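Local coordinates for SnoaL-like domain-containing protein (Kribbella flavida, PDB 5EVH) that is of unknown function but, as a SnoaL-like member of the NTF2 clan, probably uses its cone-shaped alpha+beta fold to enclose a small-molecule pocket, at residues Leu78-Glu83 with Ala90-His95; Ile35-Pro40 with Leu106-Asp111. All coordinates share one frame; numbering follows the deposited sequence.

Contact 1. Residues Leu78-Glu83 with Ala90-His95; sequences LMYDTE and APAAEH
Y80 and A92 face each other as a hydrogen-bonded antiparallel pair in the beta hairpin of strands 75-84 and 92-99, part of the curved sheet of this NTF2-like fold. Y80 N donates to A92 O (3.0 Å) and Y80 O accepts from A92 N; L78 and E94 repeat the pattern two residues along, beyond the non-hydrogen-bonded pair M79 and A93. From CB the tyrosine leaves the backbone on the side shared by L78, A92 and E94. Y80 CG sits between the backbone N and the carbonyl carbon (chi1 52°), which leans the ring across toward the partner strand, Y80 CD1 passing 4.0 Å from A92 O, a carbonyl oxygen that lies over one ring face near the rim. Farther out, Y80 CZ rests 3.7 Å from A92 CB, and Y80 CE1 comes equally near E94 CD, which lies at the ring edge. The tip, Y80 OH, donates a 2.7 Å hydrogen bond to E94 OE2, reaching it from above the carboxylate plane, with ring and carboxylate almost perpendicular (89°). H16 and W19 of helix 7-20 pack on the same tyrosine. On the other face of the hairpin, M79, a selenomethionine, and A93 pack against the second subunit. Where the strands lead into the connecting loop, A90 N donates to T82 O, and T82 OG1 returns a 2.7 Å bond to A90 O.

Contact 2. Residues Ile35-Pro40 with Leu106-Asp111; sequences IVCHAP and LRIIFD
The one parallel pairing in the mixed sheet of this NTF2-like fold joins strand 35-39 to strand 102-109, with C37 beside L106 and H38 beside R107. H38 straddles R107 in the backbone ladder: H38 N donates to L106 O (2.8 Å) and I108 N to H38 O (2.9 Å), while L106 N bonds back to V36 O. On one face of the sheet the guanidinium of R107 lies flat on the H38 imidazole, planes 9° apart and centres 4.2 Å apart. The overlap is displaced toward the rims, NH1 of R107 sitting 3.7 Å from H38 CD2 while NH2 of R107 lies 3.5 Å from H38 CB. The arginine leaves its strand extended, then bends at chi3 (-36°), and that kink lays the flat group over the ring. An alanine in place of R107 is likely to strip the imidazole of its stacked partner and leave it freer to turn. The other face is apolar: C37 SG approaches L106 CD2 (4.1 Å), A39 CB meets I108 CG2, and helix 47-58 packs onto this layer through F50 and F53. Beyond the paired residues, the buried F110 N finds no hydrogen-bond partner. P40 crosses the F110 ring at about a right angle and sets its CG over the centre of one face in a CH-pi contact, P40 CG lying 3.8 Å from the centroid of the F110 ring, 14° off the ring normal.

Contacts 1 and 2, with centres 11 Å apart, meet where strands 92-99 and 102-109 run side by side in one sheet. Two probable backbone hydrogen bonds sew them together, A93 O to I109 N (2.8 Å) and H95 N to R107 O (2.9 Å). On the concave, helix-covered side, I108 CD1 packs 3.6 Å from E94 OE2, linking the polar pair of contact 1 to the apolar layer of contact 2; this side is where NTF2-like relatives usually hold their pocket. A bound glycerol, probably from the crystallisation liquor, lies about 4 Å from the F110 side chain, weak evidence of a pocket there. On the opposite side, I109 of the second subunit packs on M79 and P91.

Contact 1. Residues Leu78-Glu83 with Ala90-His95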
loop_
_atom_site.group_PDB
_atom_site.type_symbol
_atom_site.label_atom_id
_atom_site.label_comp_id
_atom_site.label_asym_id
_atom_site.label_seq_id
_atom_site.Cartn_x
_atom_site.Cartn_y
_atom_site.Cartn_z
ATOM N N LEU A 78 3.741 2.014 -7.019
ATOM C CA LEU A 78 2.442 1.981 -7.682
ATOM C C LEU A 78 1.376 1.399 -6.777
ATOM O O LEU A 78 1.664 0.690 -5.796
ATOM C CB LEU A 78 2.462 1.192 -8.950
ATOM C CG LEU A 78 3.192 -0.091 -8.999
ATOM C CD1 LEU A 78 2.091 -1.062 -9.079
ATOM C CD2 LEU A 78 3.846 -0.053 -10.324
HETATM N N MSE A 79 0.143 1.787 -7.092
HETATM C CA MSE A 79 -1.008 1.285 -6.318
HETATM C C MSE A 79 -2.048 0.868 -7.359
HETATM O O MSE A 79 -2.276 1.601 -8.357
HETATM C CB MSE A 79 -1.548 2.358 -5.412
HETATM C CG MSE A 79 -2.803 1.802 -4.651
HETATM SE SE MSE A 79 -3.614 3.134 -3.444
HETATM C CE MSE A 79 -2.156 3.238 -2.054
ATOM N N TYR A 80 -2.671 -0.311 -7.167
ATOM C CA TYR A 80 -3.615 -0.842 -8.133
ATOM C C TYR A 80 -4.752 -1.515 -7.380
ATOM O O TYR A 80 -4.593 -2.005 -6.263
ATOM C CB TYR A 80 -2.950 -1.809 -9.150
ATOM C CG TYR A 80 -2.148 -2.918 -8.529
ATOM C CD1 TYR A 80 -0.787 -2.765 -8.292
ATOM C CD2 TYR A 80 -2.756 -4.118 -8.196
ATOM C CE1 TYR A 80 -0.043 -3.816 -7.738
ATOM C CE2 TYR A 80 -2.036 -5.174 -7.645
ATOM C CZ TYR A 80 -0.679 -5.000 -7.408
ATOM O OH TYR A 80 0.052 -6.033 -6.841
ATOM N N ASP A 81 -5.921 -1.506 -7.990
ATOM C CA ASP A 81 -7.021 -2.270 -7.436
ATOM C C ASP A 81 -6.933 -3.665 -8.041
ATOM O O ASP A 81 -6.425 -3.831 -9.153
ATOM C CB ASP A 81 -8.352 -1.640 -7.840
ATOM C CG ASP A 81 -9.572 -2.364 -7.143
ATOM O OD1 ASP A 81 -9.412 -2.741 -5.950
ATOM O OD2 ASP A 81 -10.606 -2.594 -7.805
ATOM N N THR A 82 -7.428 -4.663 -7.324
ATOM C CA THR A 82 -7.631 -5.975 -7.944
ATOM C C THR A 82 -9.035 -6.458 -7.616
ATOM O O THR A 82 -9.617 -6.067 -6.593
ATOM C CB THR A 82 -6.611 -7.076 -7.480
ATOM O OG1 THR A 82 -6.912 -7.542 -6.149
ATOM C CG2 THR A 82 -5.120 -6.585 -7.508
ATOM N N GLU A 83 -9.584 -7.315 -8.496
ATOM C CA GLU A 83 -10.839 -8.012 -8.237
ATOM C C GLU A 83 -10.500 -9.489 -8.051
ATOM O O GLU A 83 -9.684 -10.009 -8.815
ATOM C CB GLU A 83 -11.776 -7.857 -9.417
ATOM C CG GLU A 83 -12.022 -6.335 -9.693
ATOM C CD GLU A 83 -12.614 -6.137 -11.120
ATOM O OE1 GLU A 83 -13.681 -6.759 -11.459
ATOM O OE2 GLU A 83 -11.961 -5.372 -11.882
ATOM N N ALA A 90 -9.498 -5.792 -3.714
ATOM C CA ALA A 90 -8.358 -6.064 -2.844
ATOM C C ALA A 90 -7.203 -5.218 -3.401
ATOM O O ALA A 90 -6.398 -5.685 -4.199
ATOM C CB ALA A 90 -8.049 -7.560 -2.862
ATOM N N PRO A 91 -7.147 -3.940 -3.062
ATOM C CA PRO A 91 -6.087 -3.083 -3.626
ATOM C C PRO A 91 -4.721 -3.400 -3.017
ATOM O O PRO A 91 -4.620 -3.882 -1.887
ATOM C CB PRO A 91 -6.543 -1.675 -3.254
ATOM C CG PRO A 91 -7.170 -1.893 -1.893
ATOM C CD PRO A 91 -8.037 -3.200 -2.145
ATOM N N ALA A 92 -3.657 -3.152 -3.789
ATOM C CA ALA A 92 -2.306 -3.413 -3.314
ATOM C C ALA A 92 -1.402 -2.237 -3.678
ATOM O O ALA A 92 -1.663 -1.514 -4.645
ATOM C CB ALA A 92 -1.708 -4.720 -3.886
ATOM N N ALA A 93 -0.333 -2.044 -2.916
ATOM C CA ALA A 93 0.671 -1.056 -3.312
ATOM C C ALA A 93 2.036 -1.736 -3.339
ATOM O O ALA A 93 2.303 -2.630 -2.508
ATOM C CB ALA A 93 0.714 0.126 -2.295
ATOM N N GLU A 94 2.904 -1.324 -4.291
ATOM C CA GLU A 94 4.199 -1.950 -4.450
ATOM C C GLU A 94 5.257 -0.886 -4.560
ATOM O O GLU A 94 5.093 0.094 -5.319
ATOM C CB GLU A 94 4.322 -2.867 -5.740
ATOM C CG GLU A 94 3.382 -4.031 -5.666
ATOM C CD GLU A 94 3.394 -4.859 -6.968
ATOM O OE1 GLU A 94 4.123 -4.431 -7.868
ATOM O OE2 GLU A 94 2.694 -5.912 -7.068
ATOM N N HIS A 95 6.382 -1.124 -3.865
ATOM C CA HIS A 95 7.544 -0.272 -3.970
ATOM C C HIS A 95 8.627 -1.140 -4.603
ATOM O O HIS A 95 8.983 -2.182 -4.030
ATOM C CB HIS A 95 7.980 0.227 -2.596
ATOM C CG HIS A 95 9.275 1.000 -2.630
ATOM N ND1 HIS A 95 10.217 0.920 -1.622
ATOM C CD2 HIS A 95 9.761 1.913 -3.523
ATOM C CE1 HIS A 95 11.240 1.725 -1.899
ATOM N NE2 HIS A 95 11.002 2.319 -3.064
#

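Contact 2. Residues Ile35-Pro40 with Leu106-Asp111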
loop_
_atom_site.group_PDB
_atom_site.type_symbol
_atom_site.label_atom_id
_atom_site.label_comp_id
_atom_site.label_asym_id
_atom_site.label_seq_id
_atom_site.Cartn_x
_atom_site.Cartn_y
_atom_site.Cartn_z
ATOM N N ILE A 35 16.025 -11.512 -6.283
ATOM C CA ILE A 35 15.031 -10.556 -5.777
ATOM C C ILE A 35 14.777 -10.810 -4.289
ATOM O O ILE A 35 14.777 -11.954 -3.813
ATOM C CB ILE A 35 13.713 -10.650 -6.579
ATOM C CG1 ILE A 35 12.661 -9.602 -6.087
ATOM C CG2 ILE A 35 13.210 -12.112 -6.542
ATOM C CD1 ILE A 35 11.515 -9.412 -7.083
ATOM N N VAL A 36 14.611 -9.722 -3.537
ATOM C CA VAL A 36 14.132 -9.756 -2.158
ATOM C C VAL A 36 12.739 -9.158 -2.173
ATOM O O VAL A 36 12.563 -8.005 -2.605
ATOM C CB VAL A 36 15.046 -8.944 -1.233
ATOM C CG1 VAL A 36 14.426 -8.906 0.171
ATOM C CG2 VAL A 36 16.509 -9.528 -1.268
ATOM N N CYS A 37 11.743 -9.930 -1.723
ATOM C CA CYS A 37 10.352 -9.477 -1.721
ATOM C C CYS A 37 9.886 -9.414 -0.268
ATOM O O CYS A 37 10.049 -10.376 0.483
ATOM C CB CYS A 37 9.446 -10.406 -2.558
ATOM S SG CYS A 37 7.696 -9.934 -2.437
ATOM N N HIS A 38 9.334 -8.286 0.153
ATOM C CA HIS A 38 8.750 -8.200 1.484
ATOM C C HIS A 38 7.253 -8.133 1.260
ATOM O O HIS A 38 6.754 -7.177 0.656
ATOM C CB HIS A 38 9.220 -6.962 2.238
ATOM C CG HIS A 38 10.706 -6.862 2.380
ATOM N ND1 HIS A 38 11.414 -7.515 3.373
ATOM C CD2 HIS A 38 11.614 -6.148 1.672
ATOM C CE1 HIS A 38 12.695 -7.223 3.256
ATOM N NE2 HIS A 38 12.837 -6.379 2.246
ATOM N N ALA A 39 6.540 -9.131 1.738
ATOM C CA ALA A 39 5.106 -9.238 1.478
ATOM C C ALA A 39 4.390 -9.302 2.818
ATOM O O ALA A 39 5.071 -9.446 3.840
ATOM C CB ALA A 39 4.857 -10.482 0.636
ATOM N N PRO A 40 3.044 -9.202 2.876
ATOM C CA PRO A 40 2.395 -9.113 4.196
ATOM C C PRO A 40 2.671 -10.304 5.089
ATOM O O PRO A 40 2.825 -10.118 6.303
ATOM C CB PRO A 40 0.911 -8.972 3.842
ATOM C CG PRO A 40 0.970 -8.175 2.529
ATOM C CD PRO A 40 2.103 -8.882 1.783
ATOM N N LEU A 106 11.222 -5.718 -3.878
ATOM C CA LEU A 106 9.797 -5.491 -4.087
ATOM C C LEU A 106 9.153 -5.558 -2.718
ATOM O O LEU A 106 9.253 -6.602 -2.061
ATOM C CB LEU A 106 9.205 -6.550 -5.022
ATOM C CG LEU A 106 7.781 -6.190 -5.517
ATOM C CD1 LEU A 106 7.548 -6.974 -6.831
ATOM C CD2 LEU A 106 6.731 -6.555 -4.592
ATOM N N ARG A 107 8.545 -4.450 -2.258
ATOM C CA ARG A 107 7.753 -4.495 -1.029
ATOM C C ARG A 107 6.292 -4.326 -1.426
ATOM O O ARG A 107 5.929 -3.322 -2.059
ATOM C CB ARG A 107 8.178 -3.437 -0.003
ATOM C CG ARG A 107 7.236 -3.471 1.233
ATOM C CD ARG A 107 7.737 -2.561 2.445
ATOM N NE ARG A 107 9.208 -2.486 2.679
ATOM C CZ ARG A 107 9.871 -3.247 3.555
ATOM N NH1 ARG A 107 11.176 -3.080 3.708
ATOM N NH2 ARG A 107 9.242 -4.183 4.288
ATOM N N ILE A 108 5.450 -5.281 -1.043
ATOM C CA ILE A 108 4.038 -5.204 -1.438
ATOM C C ILE A 108 3.144 -5.183 -0.206
ATOM O O ILE A 108 3.414 -5.872 0.781
ATOM C CB ILE A 108 3.643 -6.336 -2.407
ATOM C CG1 ILE A 108 2.116 -6.326 -2.654
ATOM C CG2 ILE A 108 4.028 -7.741 -1.885
ATOM C CD1 ILE A 108 1.752 -7.197 -3.874
ATOM N N ILE A 109 2.127 -4.307 -0.220
ATOM C CA ILE A 109 1.214 -4.152 0.929
ATOM C C ILE A 109 -0.194 -4.421 0.427
ATOM O O ILE A 109 -0.626 -3.803 -0.544
ATOM C CB ILE A 109 1.282 -2.731 1.528
ATOM C CG1 ILE A 109 2.727 -2.403 1.904
ATOM C CG2 ILE A 109 0.345 -2.704 2.753
ATOM C CD1 ILE A 109 2.882 -0.927 2.491
ATOM N N PHE A 110 -0.917 -5.312 1.104
ATOM C CA PHE A 110 -2.350 -5.426 0.911
ATOM C C PHE A 110 -2.940 -6.018 2.185
ATOM O O PHE A 110 -2.221 -6.557 3.048
ATOM C CB PHE A 110 -2.714 -6.304 -0.288
ATOM C CG PHE A 110 -2.126 -7.680 -0.232
ATOM C CD1 PHE A 110 -0.897 -7.937 -0.849
ATOM C CD2 PHE A 110 -2.786 -8.702 0.428
ATOM C CE1 PHE A 110 -0.337 -9.265 -0.802
ATOM C CE2 PHE A 110 -2.255 -10.018 0.498
ATOM C CZ PHE A 110 -1.024 -10.290 -0.097
ATOM N N ASP A 111 -4.244 -5.878 2.324
ATOM C CA ASP A 111 -4.926 -6.260 3.561
ATOM C C ASP A 111 -5.355 -7.718 3.387
ATOM O O ASP A 111 -6.176 -8.029 2.503
ATOM C CB ASP A 111 -6.134 -5.364 3.789
ATOM C CG ASP A 111 -6.891 -5.703 5.068
ATOM O OD1 ASP A 111 -6.328 -6.444 5.943
ATOM O OD2 ASP A 111 -8.047 -5.209 5.232
#